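Side-chain contacts in phosphoserine aminotransferase (Bacillus alcalophilus, PDB 1W23), which catalyses the reversible, pyridoxal-phosphate-dependent transamination between phosphoserine and 3-phosphohydroxypyruvate in serine biosynthesis, and that of phosphohydroxythreonine: residues V341-D344 and A345-L349; L61-P64 and N65-I69; T32-V36 and M37-H41; D233-Y236 and N237-T241. One frame throughout, in Å; residues are numbered along the deposited sequence. Where two conformers were deposited one is given.

Contacts 3 and 4 are buried and both meet the second subunit. They touch each other, H41 packing on P239, and contact 4 holds the cofactor phosphate through neutral donors while contact 3 ties its loop to the neighbouring chain through a carboxylate. Contacts 1 and 2 are only partly buried and lie within one subunit, about 17 Å apart at their nearest atoms. The first opens helix 343-359, with a magnesium ion on its outer side; the second turns the chain from helix 44-61 into strand 67-72, with apolar packing inside and charged groups outside. Contact 2 also borders contact 4, where I69 meets S234.

Contact 1 of 4, residues V341-D344 and A345-L349; sequences VPID and ACIAL. With MG (magnesium ion), chain E.
The methyl group of A345 packs against the two residues that lead into its helix: CB lies 4.0 Å from CG of the P342 ring and 4.2 Å from CG1 of V341. The V341 branch is placed there by a first torsion of 173°, which carries CG1 to the side opposite the backbone N, and the same methyl is the one nearest the sulfur of C346. A345, C346 and V341 thus form the buried side, continued by F5 and F7 against A345 and by I337 and K270 against C346. This is the first turn of helix 343-359, with P342 at the N-cap position. The A345 N-H bends to P342 O at 137°, from above the carbonyl plane, whereas in the next bond along, I347 N reaches I343 O nearly straight, at 165°. On the outer side D344 swings CG between its own N and carbonyl carbon, and its two oxygens divide the work. OD2 binds a magnesium ion at 2.1 Å, while OD1 accepts a hydrogen bond of 2.7 Å from a water that is itself a ligand of the metal. Carboxylate, ion and water therefore close a small ring that fixes the rotation of the D344 group. Its negative charge, in the first helical turn, would probably also be favoured by the helix dipole.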
# COMPACT_ATOMS: atom_id res chain seq x y z
N VAL A 341 -0.15 -21.31 -8.69
CA VAL A 341 0.99 -22.17 -9.00
C VAL A 341 0.52 -23.28 -9.93
O VAL A 341 -0.43 -24.01 -9.59
CB VAL A 341 1.64 -22.72 -7.70
CG1 VAL A 341 2.70 -23.74 -8.03
CG2 VAL A 341 2.18 -21.58 -6.84
N PRO A 342 1.12 -23.46 -11.11
CA PRO A 342 0.60 -24.46 -12.06
C PRO A 342 0.90 -25.87 -11.62
O PRO A 342 1.91 -26.15 -10.97
CB PRO A 342 1.31 -24.10 -13.37
CG PRO A 342 2.60 -23.57 -12.89
CD PRO A 342 2.28 -22.71 -11.66
N ILE A 343 0.03 -26.79 -12.04
CA ILE A 343 0.23 -28.19 -11.66
C ILE A 343 1.54 -28.71 -12.23
O ILE A 343 2.20 -29.55 -11.55
CB ILE A 343 -0.98 -29.06 -12.01
CG1 ILE A 343 -0.88 -30.42 -11.31
CG2 ILE A 343 -1.16 -29.29 -13.49
CD1 ILE A 343 -2.22 -31.09 -11.25
N ASP A 344 2.02 -28.29 -13.39
CA ASP A 344 3.30 -28.80 -13.88
C ASP A 344 4.49 -28.39 -13.00
O ASP A 344 5.48 -29.12 -13.03
CB ASP A 344 3.54 -28.51 -15.35
CG ASP A 344 3.62 -27.10 -15.81
OD1 ASP A 344 3.50 -26.17 -14.97
OD2 ASP A 344 3.77 -26.89 -17.06
N ALA A 345 4.36 -27.32 -12.23
CA ALA A 345 5.44 -27.02 -11.27
C ALA A 345 5.49 -28.08 -10.18
O ALA A 345 6.56 -28.45 -9.70
CB ALA A 345 5.29 -25.64 -10.71
N CYS A 346 4.31 -28.54 -9.74
CA CYS A 346 4.22 -29.57 -8.73
C CYS A 346 4.74 -30.90 -9.27
O CYS A 346 5.42 -31.63 -8.53
CB CYS A 346 2.77 -29.67 -8.23
SG CYS A 346 2.19 -28.16 -7.40
N ILE A 347 4.39 -31.24 -10.51
CA ILE A 347 4.96 -32.44 -11.14
C ILE A 347 6.47 -32.32 -11.19
O ILE A 347 7.18 -33.30 -10.90
CB ILE A 347 4.33 -32.63 -12.51
CG1 ILE A 347 2.81 -32.86 -12.45
CG2 ILE A 347 5.08 -33.73 -13.28
CD1 ILE A 347 2.02 -32.80 -13.74
N ALA A 348 7.02 -31.17 -11.57
CA ALA A 348 8.46 -30.98 -11.64
C ALA A 348 9.10 -31.16 -10.25
O ALA A 348 10.17 -31.77 -10.12
CB ALA A 348 8.82 -29.63 -12.25
N LEU A 349 8.45 -30.61 -9.21
CA LEU A 349 8.96 -30.79 -7.85
C LEU A 349 8.99 -32.26 -7.46
O LEU A 349 9.99 -32.72 -6.87
CB LEU A 349 8.16 -29.93 -6.87
CG LEU A 349 8.58 -30.05 -5.40
CD1 LEU A 349 10.02 -29.63 -5.20
CD2 LEU A 349 7.68 -29.21 -4.52
MG MG E . 3.34 -25.32 -18.32
O HOH W 1 2.94 -24.13 -16.59
O HOH W 2 5.22 -24.72 -18.34

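Contact 2 of 4, residues L61-P64 and N65-I69; sequences LQIP and NDYQI
I63 and P64 pack against Y67 and I69 in a local, largely apolar contact round a tight turn, where the chain leaves helix 44-61 and enters strand 67-72, an outermost strand of the mixed sheet within this chain. The helix ends in a Schellman motif with Q62, of positive phi, as its C-prime residue, and a type I beta turn from P64 to Y67 follows after I63. That turn is closed by Y67 N, which donates to P64 O over 3.1 Å from above the carbonyl plane. The rings of P64 and Y67 lie side by side and point the same way, P64 CD approaching Y67 CD1 to 3.8 Å. I63 reaches further by splitting its branches: CG2, opposite the backbone N, meets Y67 CB at 3.6 Å, and CD1 extends to I69 CD1 at 3.8 Å. I207 of the adjacent strand 204-209 packs on both I63 and Y67. At the exposed corner D66 has a first torsion of 61°, which turns its carboxylate back toward the proline, OD1 coming within 3.4 Å of P64 CB at the rim of the ring, while OD2 forms a salt bridge with K209. R58, on the departing helix, donates from NH2 to Y67 O and more weakly from NH1 to the carbonyls of I63 and P64. The hydroxyl of Y67 is hydrogen-bonded to F187 O, so this buried side chain has its polar end satisfied. The chemistry is thus divided: carbon surfaces hold helix end and strand start together, while arginine and lysine partners engage the backbone oxygens and the carboxylate around the bend.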
# COMPACT_ATOMS: atom_id res chain seq x y z
N LEU A 61 -17.09 -15.72 -3.26
CA LEU A 61 -17.15 -16.23 -1.88
C LEU A 61 -18.58 -16.27 -1.35
O LEU A 61 -18.77 -16.72 -0.23
CB LEU A 61 -16.24 -15.44 -0.97
CG LEU A 61 -14.76 -15.64 -1.12
CD1 LEU A 61 -14.01 -14.63 -0.28
CD2 LEU A 61 -14.33 -17.06 -0.72
N GLN A 62 -19.55 -15.85 -2.16
CA GLN A 62 -20.94 -15.78 -1.68
C GLN A 62 -21.05 -14.97 -0.38
O GLN A 62 -21.55 -15.42 0.62
CB GLN A 62 -21.57 -17.19 -1.55
CG GLN A 62 -21.68 -17.88 -2.91
CD GLN A 62 -22.30 -19.27 -2.82
OE1 GLN A 62 -21.67 -20.30 -3.07
NE2 GLN A 62 -23.57 -19.30 -2.47
N ILE A 63 -20.51 -13.75 -0.45
CA ILE A 63 -20.53 -12.85 0.70
C ILE A 63 -21.93 -12.26 0.92
O ILE A 63 -22.46 -11.68 -0.05
CB ILE A 63 -19.48 -11.74 0.54
CG1 ILE A 63 -18.09 -12.33 0.35
CG2 ILE A 63 -19.57 -10.76 1.70
CD1 ILE A 63 -16.99 -11.31 0.08
N PRO A 64 -22.53 -12.44 2.07
CA PRO A 64 -23.90 -11.90 2.26
C PRO A 64 -23.94 -10.37 2.21
O PRO A 64 -22.98 -9.65 2.42
CB PRO A 64 -24.29 -12.40 3.64
CG PRO A 64 -23.39 -13.56 3.93
CD PRO A 64 -22.10 -13.20 3.26
N ASN A 65 -25.16 -9.87 1.96
CA ASN A 65 -25.41 -8.44 1.73
C ASN A 65 -25.21 -7.56 2.94
O ASN A 65 -25.08 -6.34 2.79
CB ASN A 65 -26.87 -8.25 1.22
CG ASN A 65 -26.90 -8.34 -0.27
OD1 ASN A 65 -25.81 -8.48 -0.87
ND2 ASN A 65 -28.11 -8.26 -0.80
N ASP A 66 -25.14 -8.18 4.15
CA ASP A 66 -24.89 -7.41 5.37
C ASP A 66 -23.41 -7.36 5.72
O ASP A 66 -23.05 -6.89 6.79
CB ASP A 66 -25.76 -7.95 6.51
CG ASP A 66 -25.54 -9.38 6.89
OD1 ASP A 66 -25.19 -10.24 6.09
OD2 ASP A 66 -25.76 -9.75 8.05
N TYR A 67 -22.54 -7.78 4.79
CA TYR A 67 -21.07 -7.62 4.91
C TYR A 67 -20.60 -6.63 3.85
O TYR A 67 -21.20 -6.57 2.75
CB TYR A 67 -20.32 -8.94 4.69
CG TYR A 67 -20.51 -9.96 5.76
CD1 TYR A 67 -21.72 -10.62 5.98
CD2 TYR A 67 -19.46 -10.31 6.60
CE1 TYR A 67 -21.85 -11.56 6.98
CE2 TYR A 67 -19.59 -11.25 7.59
CZ TYR A 67 -20.80 -11.88 7.78
OH TYR A 67 -20.99 -12.81 8.77
N GLN A 68 -19.55 -5.89 4.20
CA GLN A 68 -18.89 -4.96 3.25
C GLN A 68 -17.46 -5.44 3.04
O GLN A 68 -16.83 -6.03 3.93
CB GLN A 68 -18.93 -3.54 3.71
CG GLN A 68 -18.44 -2.53 2.61
CD GLN A 68 -18.73 -1.11 2.94
OE1 GLN A 68 -17.90 -0.19 2.70
NE2 GLN A 68 -19.91 -0.92 3.51
N ILE A 69 -16.94 -5.17 1.86
CA ILE A 69 -15.59 -5.51 1.45
C ILE A 69 -14.75 -4.24 1.49
O ILE A 69 -15.10 -3.29 0.77
CB ILE A 69 -15.61 -6.12 0.05
CG1 ILE A 69 -16.46 -7.41 0.03
CG2 ILE A 69 -14.20 -6.40 -0.47
CD1 ILE A 69 -16.92 -7.77 -1.38

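Contact 3 of 4, residues T32-V36 and M37-H41; sequences TQMSV and MELSH
The carboxylate of E38 and the backbone of S35 grip each other in both directions across a short 3-10 turn in the loop between helices 16-24 and 44-61. OE1 takes the N-H of S35 on its anti lone pair, at 2.8 Å and 166°, and S35 CB stands off to one side of the carboxylate plane, 3.4 Å from the same oxygen. OE2 is bound by L14 N of the second subunit. In return E38 N donates to S35 O over 2.9 Å, from above the carbonyl plane. With a leucine in place of E38, the N-H groups of S35 and of L14 of the neighbouring chain would probably be left without their acceptor, weakening a tie across the dimer. S35 OG, turned opposite its own N (chi1 -178°), accepts a hydrogen bond from M37 N. Before the turn, T32 OG1 accepts from M34 N in an ST turn and is also bonded to F29 O. A water donates to both V36 O and L39 O, bridging the two carbonyls. L39 reaches back to the residues before the turn, its CD2 lying 3.6 Å from M34 CE and 3.9 Å from T32 OG1.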
# COMPACT_ATOMS: atom_id res chain seq x y z
N THR A 32 -8.59 5.39 -22.30
CA THR A 32 -8.33 6.72 -21.75
C THR A 32 -6.99 7.31 -22.19
O THR A 32 -6.73 8.51 -21.95
CB THR A 32 -8.31 6.71 -20.23
OG1 THR A 32 -7.16 5.95 -19.74
CG2 THR A 32 -9.59 6.19 -19.63
N GLN A 33 -6.11 6.48 -22.77
CA GLN A 33 -4.73 6.87 -23.12
C GLN A 33 -3.90 7.18 -21.88
O GLN A 33 -2.83 7.77 -22.00
CB GLN A 33 -4.68 8.02 -24.13
CG GLN A 33 -5.41 7.68 -25.42
CD GLN A 33 -4.75 6.56 -26.21
OE1 GLN A 33 -3.55 6.22 -26.12
NE2 GLN A 33 -5.58 5.98 -27.06
N MET A 34 -4.30 6.67 -20.73
CA MET A 34 -3.56 6.72 -19.47
C MET A 34 -3.45 5.33 -18.88
O MET A 34 -4.37 4.50 -19.09
CB MET A 34 -4.27 7.63 -18.45
CG MET A 34 -4.25 9.12 -18.85
SD MET A 34 -5.27 10.15 -17.80
CE MET A 34 -6.87 9.69 -18.42
N SER A 35 -2.38 5.06 -18.16
CA SER A 35 -2.34 3.84 -17.35
C SER A 35 -3.37 3.87 -16.25
O SER A 35 -3.71 4.97 -15.75
CB SER A 35 -0.95 3.75 -16.69
OG SER A 35 -0.82 2.55 -15.94
N VAL A 36 -3.82 2.71 -15.79
CA VAL A 36 -4.66 2.69 -14.57
C VAL A 36 -3.89 3.41 -13.46
O VAL A 36 -4.55 4.02 -12.61
CB VAL A 36 -5.16 1.24 -14.29
CG1 VAL A 36 -4.00 0.45 -13.83
CG2 VAL A 36 -6.30 1.26 -13.32
N MET A 37 -2.55 3.36 -13.41
CA MET A 37 -1.65 4.01 -12.40
C MET A 37 -1.69 5.51 -12.47
O MET A 37 -1.16 6.15 -11.56
CB MET A 37 -0.18 3.51 -12.58
CG MET A 37 0.15 2.22 -11.93
SD MET A 37 1.84 1.99 -12.32
CE MET A 37 1.64 0.88 -13.64
N GLU A 38 -2.20 6.09 -13.55
CA GLU A 38 -2.17 7.53 -13.80
C GLU A 38 -3.55 8.17 -13.65
O GLU A 38 -3.67 9.39 -13.87
CB GLU A 38 -1.65 7.78 -15.21
CG GLU A 38 -0.18 7.41 -15.42
CD GLU A 38 0.23 7.62 -16.86
OE1 GLU A 38 -0.35 6.95 -17.75
OE2 GLU A 38 1.09 8.52 -17.10
N LEU A 39 -4.57 7.37 -13.35
CA LEU A 39 -5.95 7.87 -13.24
C LEU A 39 -6.27 8.34 -11.85
O LEU A 39 -5.73 7.87 -10.83
CB LEU A 39 -6.91 6.71 -13.51
CG LEU A 39 -6.88 6.07 -14.85
CD1 LEU A 39 -7.82 4.86 -14.85
CD2 LEU A 39 -7.28 7.04 -15.98
N SER A 40 -7.23 9.27 -11.78
CA SER A 40 -7.84 9.57 -10.51
C SER A 40 -8.62 8.38 -9.96
O SER A 40 -9.29 7.67 -10.73
CB SER A 40 -8.87 10.72 -10.70
OG SER A 40 -9.52 11.00 -9.47
N HIS A 41 -8.60 8.18 -8.65
CA HIS A 41 -9.46 7.18 -8.03
C HIS A 41 -10.93 7.58 -8.04
O HIS A 41 -11.77 6.74 -7.68
CB HIS A 41 -8.95 6.88 -6.60
CG HIS A 41 -8.85 8.05 -5.69
ND1 HIS A 41 -7.93 9.06 -6.02
CD2 HIS A 41 -9.49 8.36 -4.54
CE1 HIS A 41 -8.03 9.97 -5.09
NE2 HIS A 41 -8.97 9.56 -4.16
O HOH W 3 -4.40 5.45 -10.29

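Contact 4 of 4, residues D233-Y236 and N237-T241; sequences DSLY and NTPPT. With PLP (pyridoxal-5'-phosphate), chain R.
Apolar packing joins L235 and P239 across the bend of this loop: CD2 of the leucine lies 3.7 Å from CG of the proline, the two side chains crossing obliquely. H50 and R42 also touch the leucine, and Y46 and H41 the proline. A water-mediated bond spans the same bend, one water donating to S234 O at 2.7 Å and to N237 O at 2.8 Å. A second set of polar contacts goes to the phosphate of pyridoxal 5'-phosphate. N237 carries its CG between backbone N and carbonyl carbon, chi1 72°, and from there ND2 donates to O2P over 3.0 Å, almost straight at 167°. T238 grips O1P twice, with its backbone N at 2.9 Å and with OG1 at 2.7 Å. The same cofactor is hydrogen-bonded to A76, S77, T152 and Q195 of the second subunit, so the loop supplies its share of the phosphate site from across the dimer. Replacing N237 by a leucine is likely to leave O2P without this donor and the phosphate less firmly oriented. Further on, P240 is the centre of an inverse gamma turn and the N-cap residue of helix 241-256. The phosphate oxygens are met here by neutral N-H and O-H groups, which implies that this loop anchors the anion by directed hydrogen bonds and contributes no positive charge of its own.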
# COMPACT_ATOMS: atom_id res chain seq x y z
N ASP A 233 -16.35 3.76 1.50
CA ASP A 233 -16.15 2.69 0.53
C ASP A 233 -14.67 2.52 0.15
O ASP A 233 -14.35 2.33 -1.03
CB ASP A 233 -17.00 2.90 -0.71
CG ASP A 233 -17.06 1.72 -1.65
OD1 ASP A 233 -16.85 0.56 -1.21
OD2 ASP A 233 -17.32 1.95 -2.83
N SER A 234 -13.80 2.58 1.16
CA SER A 234 -12.38 2.39 0.97
C SER A 234 -11.75 3.46 0.05
O SER A 234 -10.70 3.20 -0.55
CB SER A 234 -12.04 0.96 0.46
OG SER A 234 -12.58 -0.01 1.33
N LEU A 235 -12.32 4.63 0.01
CA LEU A 235 -11.81 5.77 -0.73
C LEU A 235 -11.64 7.00 0.15
O LEU A 235 -11.69 8.13 -0.31
CB LEU A 235 -12.75 6.09 -1.93
CG LEU A 235 -12.86 4.90 -2.92
CD1 LEU A 235 -14.11 5.11 -3.79
CD2 LEU A 235 -11.62 4.68 -3.74
N TYR A 236 -11.42 6.79 1.45
CA TYR A 236 -11.21 7.89 2.36
C TYR A 236 -9.98 8.70 1.94
O TYR A 236 -9.99 9.93 1.89
CB TYR A 236 -11.06 7.39 3.81
CG TYR A 236 -10.69 8.57 4.70
CD1 TYR A 236 -11.67 9.53 5.08
CD2 TYR A 236 -9.41 8.76 5.16
CE1 TYR A 236 -11.30 10.58 5.88
CE2 TYR A 236 -9.04 9.85 5.95
CZ TYR A 236 -9.99 10.76 6.31
OH TYR A 236 -9.72 11.85 7.09
N ASN A 237 -8.89 8.00 1.69
CA ASN A 237 -7.69 8.59 1.12
C ASN A 237 -7.36 7.84 -0.16
O ASN A 237 -8.13 7.00 -0.64
CB ASN A 237 -6.50 8.66 2.10
CG ASN A 237 -5.86 7.32 2.41
OD1 ASN A 237 -6.54 6.30 2.43
ND2 ASN A 237 -4.56 7.34 2.67
N THR A 238 -6.20 8.12 -0.75
CA THR A 238 -5.91 7.56 -2.07
C THR A 238 -5.67 6.08 -1.96
O THR A 238 -4.75 5.66 -1.24
CB THR A 238 -4.70 8.24 -2.69
OG1 THR A 238 -4.83 9.67 -2.63
CG2 THR A 238 -4.58 7.83 -4.15
N PRO A 239 -6.42 5.22 -2.65
CA PRO A 239 -6.21 3.76 -2.53
C PRO A 239 -5.01 3.31 -3.35
O PRO A 239 -4.54 4.05 -4.21
CB PRO A 239 -7.50 3.19 -3.07
CG PRO A 239 -7.98 4.21 -4.06
CD PRO A 239 -7.56 5.54 -3.53
N PRO A 240 -4.57 2.09 -3.12
CA PRO A 240 -3.51 1.45 -3.93
C PRO A 240 -4.14 0.97 -5.25
O PRO A 240 -4.54 -0.19 -5.38
CB PRO A 240 -3.00 0.34 -3.02
CG PRO A 240 -4.22 -0.07 -2.24
CD PRO A 240 -4.96 1.22 -1.99
N THR A 241 -4.27 1.88 -6.20
CA THR A 241 -5.14 1.64 -7.36
C THR A 241 -4.62 0.50 -8.24
O THR A 241 -5.41 -0.32 -8.69
CB THR A 241 -5.31 2.91 -8.21
OG1 THR A 241 -4.01 3.42 -8.53
CG2 THR A 241 -6.12 3.98 -7.51
N1 PLP R . -1.04 15.86 1.87
C2 PLP R . -0.97 16.54 0.66
C2A PLP R . -0.18 17.82 0.66
C3 PLP R . -1.63 16.02 -0.45
O3 PLP R . -1.54 16.66 -1.59
C4 PLP R . -2.27 14.78 -0.33
C4A PLP R . -2.93 14.11 -1.57
C5 PLP R . -2.36 14.15 0.90
C6 PLP R . -1.73 14.69 2.00
C5A PLP R . -3.20 12.86 1.20
O4P PLP R . -2.38 11.72 0.62
P PLP R . -3.01 10.23 0.73
O1P PLP R . -4.27 10.23 -0.09
O2P PLP R . -3.28 9.98 2.18
O3P PLP R . -1.90 9.40 0.17
O HOH W 4 -8.36 4.28 0.13